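Local coordinates for development-specific protein S (PDB 1NPS) that assembles on the surface of myxospores in the presence of calcium ions, its N-terminal domain, the part described here, binding two of them, at residues 2-16 against 31-44. Residues are numbered along the deposited sequence; the frame is centred on the assembly and turned at random.
With CA (calcium ion), chain B; CA (calcium ion), chain C.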
loop_
_atom_site.group_PDB
_atom_site.type_symbol
_atom_site.label_atom_id
_atom_site.label_comp_id
_atom_site.label_asym_id
_atom_site.label_seq_id
_atom_site.Cartn_x
_atom_site.Cartn_y
_atom_site.Cartn_z
ATOM N N ASN A 2 10.220 2.829 4.890
ATOM C CA ASN A 2 9.291 2.491 3.813
ATOM C C ASN A 2 8.443 1.283 4.114
ATOM O O ASN A 2 8.766 0.490 4.992
ATOM C CB ASN A 2 10.033 2.183 2.508
ATOM C CG ASN A 2 11.329 2.932 2.378
ATOM O OD1 ASN A 2 11.369 4.157 2.493
ATOM N ND2 ASN A 2 12.412 2.193 2.159
ATOM N N ILE A 3 7.316 1.206 3.417
ATOM C CA ILE A 3 6.429 0.065 3.509
ATOM C C ILE A 3 6.787 -0.731 2.241
ATOM O O ILE A 3 7.306 -0.159 1.275
ATOM C CB ILE A 3 4.922 0.475 3.437
ATOM C CG1 ILE A 3 4.615 1.151 2.094
ATOM C CG2 ILE A 3 4.541 1.386 4.618
ATOM C CD1 ILE A 3 3.183 0.965 1.628
ATOM N N THR A 4 6.536 -2.035 2.237
ATOM C CA THR A 4 6.813 -2.835 1.050
ATOM C C THR A 4 5.494 -3.515 0.666
ATOM O O THR A 4 4.832 -4.119 1.512
ATOM C CB THR A 4 7.931 -3.881 1.296
ATOM O OG1 THR A 4 9.031 -3.257 1.976
ATOM C CG2 THR A 4 8.443 -4.414 -0.020
ATOM N N VAL A 5 5.048 -3.279 -0.564
ATOM C CA VAL A 5 3.810 -3.859 -1.067
ATOM C C VAL A 5 4.090 -5.077 -1.936
ATOM O O VAL A 5 4.994 -5.052 -2.778
ATOM C CB VAL A 5 2.987 -2.810 -1.857
ATOM C CG1 VAL A 5 2.603 -1.647 -0.932
ATOM C CG2 VAL A 5 3.775 -2.299 -3.059
ATOM N N PHE A 6 3.274 -6.115 -1.773
ATOM C CA PHE A 6 3.452 -7.368 -2.511
ATOM C C PHE A 6 2.276 -7.694 -3.425
ATOM O O PHE A 6 1.126 -7.333 -3.133
ATOM C CB PHE A 6 3.671 -8.530 -1.531
ATOM C CG PHE A 6 4.935 -8.414 -0.727
ATOM C CD1 PHE A 6 4.963 -7.663 0.445
ATOM C CD2 PHE A 6 6.108 -9.035 -1.159
ATOM C CE1 PHE A 6 6.138 -7.528 1.180
ATOM C CE2 PHE A 6 7.278 -8.909 -0.436
ATOM C CZ PHE A 6 7.296 -8.149 0.737
ATOM N N TYR A 7 2.564 -8.347 -4.552
ATOM C CA TYR A 7 1.503 -8.721 -5.492
ATOM C C TYR A 7 0.600 -9.848 -5.003
ATOM O O TYR A 7 -0.587 -9.884 -5.354
ATOM C CB TYR A 7 2.082 -9.052 -6.866
ATOM C CG TYR A 7 2.154 -7.848 -7.786
ATOM C CD1 TYR A 7 2.471 -6.575 -7.285
ATOM C CD2 TYR A 7 1.880 -7.974 -9.148
ATOM C CE1 TYR A 7 2.510 -5.461 -8.119
ATOM C CE2 TYR A 7 1.914 -6.866 -9.993
ATOM C CZ TYR A 7 2.228 -5.612 -9.472
ATOM O OH TYR A 7 2.245 -4.513 -10.307
ATOM N N ASN A 8 1.143 -10.734 -4.170
ATOM C CA ASN A 8 0.387 -11.854 -3.608
ATOM C C ASN A 8 0.380 -11.804 -2.081
ATOM O O ASN A 8 1.179 -11.086 -1.466
ATOM C CB ASN A 8 0.957 -13.199 -4.070
ATOM C CG ASN A 8 0.897 -13.380 -5.580
ATOM O OD1 ASN A 8 1.878 -13.783 -6.203
ATOM N ND2 ASN A 8 -0.251 -13.067 -6.177
ATOM N N GLU A 9 -0.560 -12.528 -1.480
ATOM C CA GLU A 9 -0.687 -12.590 -0.024
ATOM C C GLU A 9 0.522 -13.249 0.662
ATOM O O GLU A 9 1.347 -13.886 0.015
ATOM C CB GLU A 9 -1.986 -13.322 0.363
ATOM C CG GLU A 9 -3.256 -12.556 -0.021
ATOM C CD GLU A 9 -4.544 -13.174 0.503
ATOM O OE1 GLU A 9 -4.590 -14.394 0.759
ATOM O OE2 GLU A 9 -5.532 -12.427 0.656
ATOM N N ASP A 10 0.617 -13.069 1.980
ATOM C CA ASP A 10 1.700 -13.637 2.786
ATOM C C ASP A 10 3.081 -13.205 2.317
ATOM O O ASP A 10 4.019 -13.979 2.346
ATOM C CB ASP A 10 1.612 -15.171 2.803
ATOM C CG ASP A 10 0.275 -15.675 3.332
ATOM O OD1 ASP A 10 -0.290 -15.042 4.250
ATOM O OD2 ASP A 10 -0.211 -16.707 2.828
ATOM N N PHE A 11 3.177 -11.964 1.855
ATOM C CA PHE A 11 4.432 -11.385 1.381
ATOM C C PHE A 11 5.137 -12.190 0.269
ATOM O O PHE A 11 6.340 -12.433 0.337
ATOM C CB PHE A 11 5.378 -11.154 2.577
ATOM C CG PHE A 11 4.676 -10.638 3.823
ATOM C CD1 PHE A 11 3.804 -9.551 3.759
ATOM C CD2 PHE A 11 4.853 -11.274 5.051
ATOM C CE1 PHE A 11 3.123 -9.114 4.896
ATOM C CE2 PHE A 11 4.168 -10.834 6.191
ATOM C CZ PHE A 11 3.305 -9.758 6.105
ATOM N N GLN A 12 4.396 -12.570 -0.767
ATOM C CA GLN A 12 4.984 -13.325 -1.875
ATOM C C GLN A 12 4.870 -12.523 -3.160
ATOM O O GLN A 12 4.146 -11.547 -3.212
ATOM C CB GLN A 12 4.261 -14.659 -2.068
ATOM C CG GLN A 12 4.369 -15.622 -0.906
ATOM C CD GLN A 12 5.529 -16.572 -1.059
ATOM O OE1 GLN A 12 5.601 -17.325 -2.029
ATOM N NE2 GLN A 12 6.437 -16.561 -0.099
ATOM N N GLY A 13 5.560 -12.961 -4.204
ATOM C CA GLY A 13 5.498 -12.272 -5.480
ATOM C C GLY A 13 6.212 -10.938 -5.590
ATOM O O GLY A 13 6.961 -10.538 -4.708
ATOM N N LYS A 14 5.969 -10.260 -6.707
ATOM C CA LYS A 14 6.543 -8.951 -7.021
ATOM C C LYS A 14 6.394 -7.992 -5.845
ATOM O O LYS A 14 5.316 -7.874 -5.269
ATOM C CB LYS A 14 5.840 -8.385 -8.255
ATOM C CG LYS A 14 6.349 -7.049 -8.735
ATOM C CD LYS A 14 5.638 -6.659 -10.021
ATOM C CE LYS A 14 5.746 -7.775 -11.066
ATOM N NZ LYS A 14 4.989 -7.510 -12.335
ATOM N N GLN A 15 7.476 -7.290 -5.525
ATOM C CA GLN A 15 7.492 -6.357 -4.407
ATOM C C GLN A 15 8.140 -5.016 -4.748
ATOM O O GLN A 15 9.032 -4.958 -5.597
ATOM C CB GLN A 15 8.202 -7.002 -3.220
ATOM C CG GLN A 15 9.618 -7.451 -3.487
ATOM C CD GLN A 15 10.214 -8.153 -2.292
ATOM O OE1 GLN A 15 10.196 -9.382 -2.199
ATOM N NE2 GLN A 15 10.744 -7.375 -1.361
ATOM N N VAL A 16 7.666 -3.948 -4.101
ATOM C CA VAL A 16 8.156 -2.580 -4.328
ATOM C C VAL A 16 8.086 -1.762 -3.034
ATOM O O VAL A 16 7.056 -1.763 -2.353
ATOM C CB VAL A 16 7.278 -1.820 -5.402
ATOM C CG1 VAL A 16 7.670 -0.358 -5.489
ATOM C CG2 VAL A 16 7.390 -2.468 -6.780
ATOM N N LEU A 31 5.933 3.642 -10.707
ATOM C CA LEU A 31 6.856 2.970 -9.797
ATOM C C LEU A 31 6.773 1.452 -9.938
ATOM O O LEU A 31 7.353 0.713 -9.157
ATOM C CB LEU A 31 6.570 3.405 -8.355
ATOM C CG LEU A 31 6.580 4.921 -8.124
ATOM C CD1 LEU A 31 6.266 5.240 -6.682
ATOM C CD2 LEU A 31 7.930 5.509 -8.503
ATOM N N GLY A 32 6.073 1.002 -10.973
ATOM C CA GLY A 32 5.927 -0.422 -11.226
ATOM C C GLY A 32 4.865 -1.165 -10.432
ATOM O O GLY A 32 4.935 -2.393 -10.303
ATOM N N ILE A 33 3.908 -0.427 -9.869
ATOM C CA ILE A 33 2.828 -1.017 -9.083
ATOM C C ILE A 33 1.535 -0.878 -9.858
ATOM O O ILE A 33 0.946 0.195 -9.883
ATOM C CB ILE A 33 2.669 -0.309 -7.722
ATOM C CG1 ILE A 33 3.927 -0.524 -6.874
ATOM C CG2 ILE A 33 1.396 -0.802 -6.995
ATOM C CD1 ILE A 33 3.893 0.179 -5.541
ATOM N N GLU A 34 1.117 -1.956 -10.508
ATOM C CA GLU A 34 -0.110 -1.952 -11.298
ATOM C C GLU A 34 -1.349 -1.754 -10.437
ATOM O O GLU A 34 -1.399 -2.167 -9.281
ATOM C CB GLU A 34 -0.242 -3.252 -12.090
ATOM C CG GLU A 34 0.876 -3.477 -13.079
ATOM C CD GLU A 34 1.041 -4.937 -13.424
ATOM O OE1 GLU A 34 0.169 -5.479 -14.135
ATOM O OE2 GLU A 34 2.042 -5.546 -12.983
ATOM N N ASN A 35 -2.367 -1.154 -11.035
ATOM C CA ASN A 35 -3.610 -0.893 -10.329
ATOM C C ASN A 35 -4.268 -2.180 -9.821
ATOM O O ASN A 35 -4.243 -3.220 -10.504
ATOM C CB ASN A 35 -4.563 -0.160 -11.257
ATOM C CG ASN A 35 -5.833 0.231 -10.573
ATOM O OD1 ASN A 35 -5.816 0.959 -9.580
ATOM N ND2 ASN A 35 -6.955 -0.254 -11.098
ATOM N N ASN A 36 -4.890 -2.091 -8.648
ATOM C CA ASN A 36 -5.584 -3.218 -8.014
ATOM C C ASN A 36 -4.778 -4.523 -8.060
ATOM O O ASN A 36 -5.268 -5.533 -8.583
ATOM C CB ASN A 36 -6.959 -3.474 -8.676
ATOM C CG ASN A 36 -7.892 -2.257 -8.667
ATOM O OD1 ASN A 36 -7.775 -1.352 -7.844
ATOM N ND2 ASN A 36 -8.856 -2.265 -9.588
ATOM N N THR A 37 -3.547 -4.522 -7.553
ATOM C CA THR A 37 -2.738 -5.747 -7.561
ATOM C C THR A 37 -2.168 -6.109 -6.195
ATOM O O THR A 37 -1.851 -7.280 -5.932
ATOM C CB THR A 37 -1.565 -5.692 -8.584
ATOM O OG1 THR A 37 -0.725 -4.562 -8.312
ATOM C CG2 THR A 37 -2.085 -5.638 -10.023
ATOM N N ILE A 38 -2.074 -5.124 -5.313
ATOM C CA ILE A 38 -1.531 -5.331 -3.977
ATOM C C ILE A 38 -2.347 -6.333 -3.158
ATOM O O ILE A 38 -3.571 -6.266 -3.108
ATOM C CB ILE A 38 -1.414 -3.993 -3.246
ATOM C CG1 ILE A 38 -0.433 -3.100 -4.005
ATOM C CG2 ILE A 38 -0.987 -4.206 -1.814
ATOM C CD1 ILE A 38 -0.271 -1.740 -3.399
ATOM N N SER A 39 -1.654 -7.289 -2.544
ATOM C CA SER A 39 -2.325 -8.322 -1.761
ATOM C C SER A 39 -1.776 -8.466 -0.339
ATOM O O SER A 39 -2.397 -9.091 0.523
ATOM C CB SER A 39 -2.282 -9.652 -2.520
ATOM O OG SER A 39 -2.732 -9.483 -3.866
ATOM N N SER A 40 -0.618 -7.878 -0.086
ATOM C CA SER A 40 -0.034 -7.914 1.258
ATOM C C SER A 40 0.970 -6.776 1.412
ATOM O O SER A 40 1.489 -6.256 0.415
ATOM C CB SER A 40 0.567 -9.297 1.600
ATOM O OG SER A 40 1.703 -9.639 0.832
ATOM N N VAL A 41 1.155 -6.312 2.645
ATOM C CA VAL A 41 2.047 -5.200 2.917
ATOM C C VAL A 41 2.811 -5.351 4.224
ATOM O O VAL A 41 2.282 -5.850 5.221
ATOM C CB VAL A 41 1.249 -3.875 3.020
ATOM C CG1 VAL A 41 2.195 -2.691 3.185
ATOM C CG2 VAL A 41 0.359 -3.681 1.800
ATOM N N LYS A 42 4.067 -4.918 4.207
ATOM C CA LYS A 42 4.908 -4.934 5.394
ATOM C C LYS A 42 5.005 -3.486 5.858
ATOM O O LYS A 42 5.174 -2.572 5.046
ATOM C CB LYS A 42 6.307 -5.485 5.085
ATOM C CG LYS A 42 6.363 -6.991 4.862
ATOM C CD LYS A 42 7.798 -7.482 4.806
ATOM C CE LYS A 42 7.842 -8.982 4.623
ATOM N NZ LYS A 42 9.231 -9.503 4.543
ATOM N N VAL A 43 4.811 -3.262 7.149
ATOM C CA VAL A 43 4.889 -1.919 7.689
ATOM C C VAL A 43 5.771 -1.928 8.936
ATOM O O VAL A 43 5.366 -2.435 9.975
ATOM C CB VAL A 43 3.470 -1.374 8.038
ATOM C CG1 VAL A 43 3.532 0.097 8.439
ATOM C CG2 VAL A 43 2.527 -1.567 6.865
ATOM N N PRO A 44 7.004 -1.397 8.830
ATOM C CA PRO A 44 7.918 -1.357 9.970
ATOM C C PRO A 44 7.563 -0.179 10.872
ATOM O O PRO A 44 6.753 0.677 10.495
ATOM C CB PRO A 44 9.272 -1.131 9.295
ATOM C CG PRO A 44 8.923 -0.214 8.189
ATOM C CD PRO A 44 7.656 -0.847 7.626
HETATM CA CA CA B . -2.519 -9.270 -5.652
HETATM CA CA CA C . -9.152 0.301 -7.282
HETATM O O HOH W 1 -5.289 -9.752 0.604
HETATM O O HOH W 2 -2.418 -9.862 -7.116
HETATM O O HOH W 3 -8.253 0.275 -6.033
HETATM O O HOH W 4 -9.972 1.031 -8.609
HETATM O O HOH W 5 -10.824 -0.833 -7.049
#
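T4 and K42 form a hydrogen-bonded antiparallel pair in which strands 3-6 and 40-42 run side by side, their axes 4.7 Å apart at closest approach. V5 and V41 make the non-hydrogen-bonded pair that follows, and F6 faces both S39 and S40, a classic beta bulge: F6 N donates to S40 O while F6 O accepts from S39 N.

Beyond the bulge, S40 secures the hairpin 7-14. Small S40 OG, set between backbone N and carbonyl carbon (chi1 67°), donates to N8 O at 2.8 Å and accepts from F11 N at 2.9 Å, two backbone partners roughly at a right angle. The long aliphatic chain of K42 suits the same face, its CG lying over one face of the F11 ring, 4.0 Å from the centroid. On the other face of the sheet, V5 CG2 meets I33 CD1 at 3.5 Å and V5 CB packs on I38 CD1, branched chains filling the domain core.

Y7 reaches back across residues 32-37. T37 OG1 and CB lie over one ring face and K14 CD over the other, while Y7 OH accepts from E34 N (2.8 Å, 166°) and donates to E34 OE2 from above the carboxylate plane. A phenylalanine in place of Y7 would probably leave E34 N and its carboxylate without this shared partner.

Y7 O, T37 O and S39 OG converge on one calcium ion, with N76 from the second motif completing the protein ligands; N36 OD1 serves the other ion. Both motifs build the domain's calcium sites; the folded hairpin marks the beta/gamma-crystallin Greek key.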